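Local coordinates for protein FdhC (Acinetobacter nosocomialis, PDB 5KTC) that transfers a 3-hydroxybutanoyl group from coenzyme A to the amino group of a dTDP-linked 3-amino-3,6-dideoxy-D-galactose, as a sugar N-acyltransferase of the GNAT superfamily, at residues Glu58-Arg70 / Pro76-Asn88. Sequence-based numbering, arbitrary orientation.
Sequences ENNGEEYYFIIFR and PIGTVRLYDFHEN. With FUH ([[(2~{R},3~{S},5~{R})-5-[5-methyl-2,4-bis(oxidanylidene)pyrimidin-1-yl]-3-oxidanyl-oxolan-2-yl]methoxy-oxidanyl-phosphoryl] [(2~{R},3~{R},4~{S},5~{R},6~{R})-6-methyl-3,5-bis(oxidanyl)-4-[[(3~{R})-3-oxidanylbutanoyl]amino]oxan-2-yl] hydrogen phosphate), chain C.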
loop_
_atom_site.group_PDB
_atom_site.type_symbol
_atom_site.label_atom_id
_atom_site.label_comp_id
_atom_site.label_asym_id
_atom_site.label_seq_id
_atom_site.Cartn_x
_atom_site.Cartn_y
_atom_site.Cartn_z
ATOM N N GLU A 58 3.920 14.448 -6.432
ATOM C CA GLU A 58 3.007 13.654 -7.280
ATOM C C GLU A 58 2.980 14.258 -8.703
ATOM O O GLU A 58 3.121 13.536 -9.667
ATOM C CB GLU A 58 1.608 13.634 -6.706
ATOM C CG GLU A 58 0.646 12.686 -7.407
ATOM C CD GLU A 58 -0.823 13.029 -7.146
ATOM O OE1 GLU A 58 -1.497 13.513 -8.080
ATOM O OE2 GLU A 58 -1.355 12.844 -6.015
ATOM N N ASN A 59 2.850 15.576 -8.782
ATOM C CA ASN A 59 2.860 16.300 -10.067
ATOM C C ASN A 59 4.097 15.985 -10.890
ATOM O O ASN A 59 4.028 15.959 -12.113
ATOM C CB ASN A 59 2.736 17.823 -9.866
ATOM C CG ASN A 59 1.373 18.253 -9.314
ATOM O OD1 ASN A 59 1.234 19.331 -8.717
ATOM N ND2 ASN A 59 0.373 17.412 -9.488
ATOM N N ASN A 60 5.211 15.728 -10.225
ATOM C CA ASN A 60 6.442 15.421 -10.915
ATOM C C ASN A 60 6.741 13.958 -11.050
ATOM O O ASN A 60 7.878 13.615 -11.335
ATOM C CB ASN A 60 7.626 16.112 -10.224
ATOM C CG ASN A 60 7.570 17.619 -10.363
ATOM O OD1 ASN A 60 7.204 18.143 -11.426
ATOM N ND2 ASN A 60 7.913 18.332 -9.288
ATOM N N GLY A 61 5.756 13.094 -10.839
ATOM C CA GLY A 61 5.999 11.654 -10.985
ATOM C C GLY A 61 6.875 10.991 -9.925
ATOM O O GLY A 61 7.420 9.935 -10.177
ATOM N N GLU A 62 7.017 11.613 -8.757
ATOM C CA GLU A 62 7.955 11.138 -7.738
ATOM C C GLU A 62 7.315 10.360 -6.567
ATOM O O GLU A 62 8.039 9.803 -5.725
ATOM C CB GLU A 62 8.741 12.318 -7.201
ATOM C CG GLU A 62 9.629 12.988 -8.247
ATOM C CD GLU A 62 10.118 14.378 -7.833
ATOM O OE1 GLU A 62 9.710 14.933 -6.766
ATOM O OE2 GLU A 62 10.921 14.927 -8.614
ATOM N N GLU A 63 5.987 10.353 -6.487
ATOM C CA GLU A 63 5.296 9.820 -5.289
ATOM C C GLU A 63 3.820 9.749 -5.548
ATOM O O GLU A 63 3.267 10.698 -6.103
ATOM C CB GLU A 63 5.527 10.717 -4.065
ATOM C CG GLU A 63 5.174 10.096 -2.726
ATOM C CD GLU A 63 5.811 10.800 -1.533
ATOM O OE1 GLU A 63 5.175 10.948 -0.472
ATOM O OE2 GLU A 63 7.008 11.127 -1.625
ATOM N N TYR A 64 3.183 8.640 -5.138
ATOM C CA TYR A 64 1.765 8.436 -5.252
ATOM C C TYR A 64 1.224 7.897 -3.967
ATOM O O TYR A 64 1.676 6.844 -3.499
ATOM C CB TYR A 64 1.469 7.461 -6.395
ATOM C CG TYR A 64 1.979 7.969 -7.706
ATOM C CD1 TYR A 64 1.323 9.016 -8.375
ATOM C CD2 TYR A 64 3.153 7.499 -8.258
ATOM C CE1 TYR A 64 1.838 9.529 -9.564
ATOM C CE2 TYR A 64 3.651 8.008 -9.474
ATOM C CZ TYR A 64 2.989 9.035 -10.109
ATOM O OH TYR A 64 3.460 9.574 -11.301
ATOM N N TYR A 65 0.281 8.610 -3.391
ATOM C CA TYR A 65 -0.250 8.362 -2.048
ATOM C C TYR A 65 -1.747 8.223 -2.176
ATOM O O TYR A 65 -2.361 9.061 -2.834
ATOM C CB TYR A 65 0.056 9.568 -1.194
ATOM C CG TYR A 65 -0.165 9.525 0.266
ATOM C CD1 TYR A 65 -0.397 8.360 0.963
ATOM C CD2 TYR A 65 -0.089 10.705 0.994
ATOM C CE1 TYR A 65 -0.546 8.372 2.350
ATOM C CE2 TYR A 65 -0.235 10.732 2.378
ATOM C CZ TYR A 65 -0.464 9.561 3.057
ATOM O OH TYR A 65 -0.635 9.560 4.476
ATOM N N PHE A 66 -2.308 7.152 -1.622
ATOM C CA PHE A 66 -3.705 6.771 -1.799
ATOM C C PHE A 66 -4.466 6.602 -0.492
ATOM O O PHE A 66 -3.918 6.144 0.503
ATOM C CB PHE A 66 -3.826 5.437 -2.566
ATOM C CG PHE A 66 -3.166 5.448 -3.926
ATOM C CD1 PHE A 66 -1.837 5.188 -4.049
ATOM C CD2 PHE A 66 -3.904 5.660 -5.060
ATOM C CE1 PHE A 66 -1.190 5.203 -5.261
ATOM C CE2 PHE A 66 -3.305 5.697 -6.299
ATOM C CZ PHE A 66 -1.932 5.451 -6.420
ATOM N N ILE A 67 -5.733 6.996 -0.527
ATOM C CA ILE A 67 -6.705 6.559 0.462
ATOM C C ILE A 67 -7.269 5.211 -0.043
ATOM O O ILE A 67 -7.514 5.082 -1.239
ATOM C CB ILE A 67 -7.872 7.539 0.629
ATOM C CG1 ILE A 67 -7.362 8.942 0.924
ATOM C CG2 ILE A 67 -8.824 7.035 1.684
ATOM C CD1 ILE A 67 -6.537 9.082 2.199
ATOM N N ILE A 68 -7.397 4.277 0.893
ATOM C CA ILE A 68 -7.997 2.992 0.670
ATOM C C ILE A 68 -9.452 3.116 1.122
ATOM O O ILE A 68 -9.701 3.570 2.255
ATOM C CB ILE A 68 -7.309 1.871 1.448
ATOM C CG1 ILE A 68 -5.789 1.796 1.167
ATOM C CG2 ILE A 68 -8.000 0.547 1.103
ATOM C CD1 ILE A 68 -5.047 0.821 2.078
ATOM N N PHE A 69 -10.386 2.676 0.281
ATOM C CA PHE A 69 -11.834 2.770 0.544
ATOM C C PHE A 69 -12.444 1.387 0.532
ATOM O O PHE A 69 -11.971 0.554 -0.202
ATOM C CB PHE A 69 -12.553 3.591 -0.538
ATOM C CG PHE A 69 -12.457 5.064 -0.340
ATOM C CD1 PHE A 69 -11.364 5.800 -0.889
ATOM C CD2 PHE A 69 -13.453 5.733 0.396
ATOM C CE1 PHE A 69 -11.289 7.181 -0.685
ATOM C CE2 PHE A 69 -13.354 7.096 0.599
ATOM C CZ PHE A 69 -12.275 7.816 0.058
ATOM N N ARG A 70 -13.476 1.174 1.345
ATOM C CA ARG A 70 -14.330 0.004 1.161
ATOM C C ARG A 70 -15.449 0.299 0.142
ATOM O O ARG A 70 -16.121 1.351 0.170
ATOM C CB ARG A 70 -14.754 -0.637 2.456
ATOM C CG ARG A 70 -15.715 0.084 3.295
ATOM C CD ARG A 70 -15.930 -0.651 4.584
ATOM N NE ARG A 70 -16.812 -1.801 4.346
ATOM C CZ ARG A 70 -16.925 -2.846 5.143
ATOM N NH1 ARG A 70 -16.145 -2.979 6.206
ATOM N NH2 ARG A 70 -17.789 -3.815 4.823
ATOM N N PRO A 76 -13.773 5.473 3.978
ATOM C CA PRO A 76 -12.323 5.363 3.988
ATOM C C PRO A 76 -11.877 4.446 5.080
ATOM O O PRO A 76 -12.418 4.495 6.187
ATOM C CB PRO A 76 -11.880 6.792 4.225
ATOM C CG PRO A 76 -12.952 7.386 5.069
ATOM C CD PRO A 76 -14.212 6.779 4.525
ATOM N N ILE A 77 -10.966 3.521 4.745
ATOM C CA ILE A 77 -10.485 2.513 5.697
ATOM C C ILE A 77 -8.949 2.512 5.842
ATOM O O ILE A 77 -8.441 1.789 6.641
ATOM C CB ILE A 77 -10.961 1.114 5.310
ATOM C CG1 ILE A 77 -10.530 0.743 3.853
ATOM C CG2 ILE A 77 -12.505 1.020 5.399
ATOM C CD1 ILE A 77 -10.711 -0.745 3.587
ATOM N N GLY A 78 -8.224 3.357 5.097
ATOM C CA GLY A 78 -6.790 3.429 5.310
ATOM C C GLY A 78 -5.986 4.180 4.284
ATOM O O GLY A 78 -6.538 4.970 3.507
ATOM N N THR A 79 -4.658 3.939 4.315
ATOM C CA THR A 79 -3.745 4.624 3.473
ATOM C C THR A 79 -2.731 3.688 2.895
ATOM O O THR A 79 -2.435 2.616 3.467
ATOM C CB THR A 79 -2.974 5.739 4.201
ATOM O OG1 THR A 79 -2.208 5.201 5.296
ATOM C CG2 THR A 79 -3.931 6.748 4.668
ATOM N N VAL A 80 -2.135 4.100 1.771
ATOM C CA VAL A 80 -0.932 3.397 1.303
ATOM C C VAL A 80 -0.190 4.282 0.358
ATOM O O VAL A 80 -0.808 5.150 -0.288
ATOM C CB VAL A 80 -1.263 1.999 0.681
ATOM C CG1 VAL A 80 -1.976 2.159 -0.667
ATOM C CG2 VAL A 80 -0.005 1.137 0.564
ATOM N N ARG A 81 1.105 4.089 0.279
ATOM C CA ARG A 81 1.976 5.029 -0.525
ATOM C C ARG A 81 3.084 4.335 -1.262
ATOM O O ARG A 81 3.710 3.429 -0.725
ATOM C CB ARG A 81 2.585 6.045 0.432
ATOM C CG ARG A 81 3.254 7.269 -0.166
ATOM C CD ARG A 81 3.429 8.399 0.877
ATOM N NE ARG A 81 4.293 7.968 1.958
ATOM C CZ ARG A 81 5.544 8.349 2.291
ATOM N NH1 ARG A 81 6.229 9.326 1.704
ATOM N NH2 ARG A 81 6.101 7.720 3.310
ATOM N N LEU A 82 3.350 4.812 -2.491
ATOM C CA LEU A 82 4.503 4.504 -3.287
ATOM C C LEU A 82 5.401 5.711 -3.368
ATOM O O LEU A 82 4.941 6.806 -3.631
ATOM C CB LEU A 82 4.157 4.133 -4.717
ATOM C CG LEU A 82 3.443 2.796 -4.857
ATOM C CD1 LEU A 82 2.034 2.853 -4.281
ATOM C CD2 LEU A 82 3.427 2.464 -6.310
ATOM N N TYR A 83 6.677 5.517 -3.079
ATOM C CA TYR A 83 7.588 6.658 -2.865
ATOM C C TYR A 83 9.061 6.201 -3.064
ATOM O O TYR A 83 9.385 4.995 -3.163
ATOM C CB TYR A 83 7.291 7.275 -1.444
ATOM C CG TYR A 83 7.671 6.402 -0.243
ATOM C CD1 TYR A 83 6.910 5.320 0.130
ATOM C CD2 TYR A 83 8.824 6.701 0.566
ATOM C CE1 TYR A 83 7.258 4.546 1.230
ATOM C CE2 TYR A 83 9.157 5.951 1.686
ATOM C CZ TYR A 83 8.398 4.847 2.017
ATOM O OH TYR A 83 8.661 4.085 3.138
ATOM N N ASP A 84 9.955 7.191 -3.159
ATOM C CA ASP A 84 11.391 6.990 -3.132
ATOM C C ASP A 84 11.865 6.079 -4.246
ATOM O O ASP A 84 12.284 4.936 -4.012
ATOM C CB ASP A 84 11.803 6.436 -1.761
ATOM C CG ASP A 84 13.322 6.494 -1.505
ATOM O OD1 ASP A 84 14.034 7.186 -2.261
ATOM O OD2 ASP A 84 13.747 5.883 -0.488
ATOM N N PHE A 85 11.713 6.601 -5.460
ATOM C CA PHE A 85 11.972 5.896 -6.716
ATOM C C PHE A 85 13.447 5.959 -7.142
ATOM O O PHE A 85 14.039 7.025 -7.069
ATOM C CB PHE A 85 11.138 6.561 -7.805
ATOM C CG PHE A 85 9.619 6.554 -7.550
ATOM C CD1 PHE A 85 9.028 5.735 -6.608
ATOM C CD2 PHE A 85 8.815 7.337 -8.301
ATOM C CE1 PHE A 85 7.637 5.718 -6.438
ATOM C CE2 PHE A 85 7.430 7.348 -8.160
ATOM C CZ PHE A 85 6.838 6.547 -7.204
ATOM N N HIS A 86 14.018 4.858 -7.603
ATOM C CA HIS A 86 15.439 4.784 -8.037
ATOM C C HIS A 86 15.625 3.945 -9.324
ATOM O O HIS A 86 14.628 3.429 -9.854
ATOM C CB HIS A 86 16.323 4.235 -6.898
ATOM C CG HIS A 86 16.392 5.153 -5.737
ATOM N ND1 HIS A 86 17.403 6.065 -5.578
ATOM C CD2 HIS A 86 15.521 5.381 -4.727
ATOM C CE1 HIS A 86 17.192 6.773 -4.478
ATOM N NE2 HIS A 86 16.043 6.392 -3.961
ATOM N N GLU A 87 16.889 3.792 -9.801
ATOM C CA GLU A 87 17.213 3.136 -11.098
ATOM C C GLU A 87 18.300 2.043 -11.078
ATOM O O GLU A 87 19.070 1.871 -10.093
ATOM C CB GLU A 87 17.624 4.196 -12.091
ATOM C CG GLU A 87 16.805 5.466 -11.985
ATOM C CD GLU A 87 16.408 5.997 -13.320
ATOM O OE1 GLU A 87 17.070 6.942 -13.802
ATOM O OE2 GLU A 87 15.431 5.447 -13.888
ATOM N N ASN A 88 18.318 1.247 -12.147
ATOM C CA ASN A 88 19.341 0.215 -12.308
ATOM C C ASN A 88 19.451 -0.819 -11.140
ATOM O O ASN A 88 20.524 -0.965 -10.569
ATOM C CB ASN A 88 20.694 0.901 -12.536
ATOM C CG ASN A 88 20.642 1.842 -13.697
ATOM O OD1 ASN A 88 20.735 1.418 -14.837
ATOM N ND2 ASN A 88 20.388 3.108 -13.423
HETATM O O1 FUH C . 4.402 0.612 5.709
HETATM C C1 FUH C . 5.534 0.155 5.595
HETATM C C2 FUH C . 5.863 -0.986 4.691
HETATM C C3 FUH C . 4.668 -1.856 4.403
HETATM O O2 FUH C . 4.551 -2.933 5.368
HETATM C C4 FUH C . 4.802 -2.519 3.056
HETATM N N1 FUH C . 6.621 0.698 6.277
HETATM C C5 FUH C . 6.504 2.009 6.923
HETATM C C6 FUH C . 7.110 1.993 8.338
HETATM O O3 FUH C . 8.403 1.578 8.221
HETATM C C7 FUH C . 7.200 3.360 8.978
HETATM C C8 FUH C . 8.061 3.414 10.262
HETATM O O4 FUH C . 7.778 4.306 8.062
HETATM C C9 FUH C . 7.215 3.051 6.078
HETATM O O5 FUH C . 6.560 3.259 4.817
HETATM C C10 FUH C . 7.175 4.360 6.758
HETATM O O6 FUH C . 5.811 4.737 6.869
HETATM P P1 FUH C . 5.376 6.191 7.268
HETATM O O7 FUH C . 5.411 6.415 8.734
HETATM O O8 FUH C . 3.952 6.300 6.724
HETATM O O9 FUH C . 6.132 7.280 6.389
HETATM P P2 FUH C . 7.567 7.972 6.543
HETATM O O10 FUH C . 8.256 7.835 5.229
HETATM O O11 FUH C . 8.271 7.269 7.696
HETATM O O12 FUH C . 7.097 9.440 6.842
HETATM C C11 FUH C . 7.972 10.538 6.565
HETATM C C12 FUH C . 7.633 11.657 7.517
HETATM C C13 FUH C . 7.469 11.200 8.982
HETATM O O13 FUH C . 7.923 12.201 9.910
HETATM C C14 FUH C . 5.965 11.092 9.192
HETATM C C15 FUH C . 5.462 12.165 8.257
HETATM O O14 FUH C . 6.386 12.252 7.142
HETATM N N2 FUH C . 4.167 11.909 7.591
HETATM C C16 FUH C . 4.025 10.891 6.697
HETATM C C17 FUH C . 2.813 10.708 6.029
HETATM C C18 FUH C . 2.612 9.602 5.016
HETATM C C19 FUH C . 1.747 11.602 6.356
HETATM O O15 FUH C . 0.619 11.501 5.721
HETATM N N3 FUH C . 1.914 12.596 7.240
HETATM C C20 FUH C . 3.116 12.759 7.803
HETATM O O16 FUH C . 3.267 13.724 8.693
HETATM O O HOH W 1 8.957 9.882 -3.156
HETATM O O HOH W 2 10.828 9.275 -5.988
HETATM O O HOH W 3 -0.659 7.418 6.403
#
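P76 lays its ring beside F69, with P76 CB 3.9 Å from F69 CE2, and also touches the CG2 branch of I67. I77 and G78 both face I68 in a classic beta bulge: I68 O accepts from I77 N and, over a longer, bent bond, from G78 N. G78 suits its place because a CB there would crowd the carbonyl before it. T79 OG1 shares a water with Y65 OH and bonds S96 O. V80 and L82, apolar, pack against F66 on the face away from the nucleotide sugar; V80 O receives F66 N at 2.8 Å. R81 suits its place because its flat guanidinium serves a carboxylate and a phosphate with separate N-H groups. With CG anti to the backbone N (chi1 -167°), its CD lies over one face of the Y65 ring; NH1 makes a straight (174°) salt bridge to E63 OE1, from above the carboxylate plane, while NH2 reaches FUH O10 over a bent bond. From the ends of rigid rings, Y65 OH donates to thymine O15 and Y83 OH bonds sugar hydroxyl O5. E62 O sits over one face of F85, offset toward the rim; Y64 CD2 comes to that ring's edge. This antiparallel beta hairpin of the GNAT fold walls the dTDP-sugar pocket.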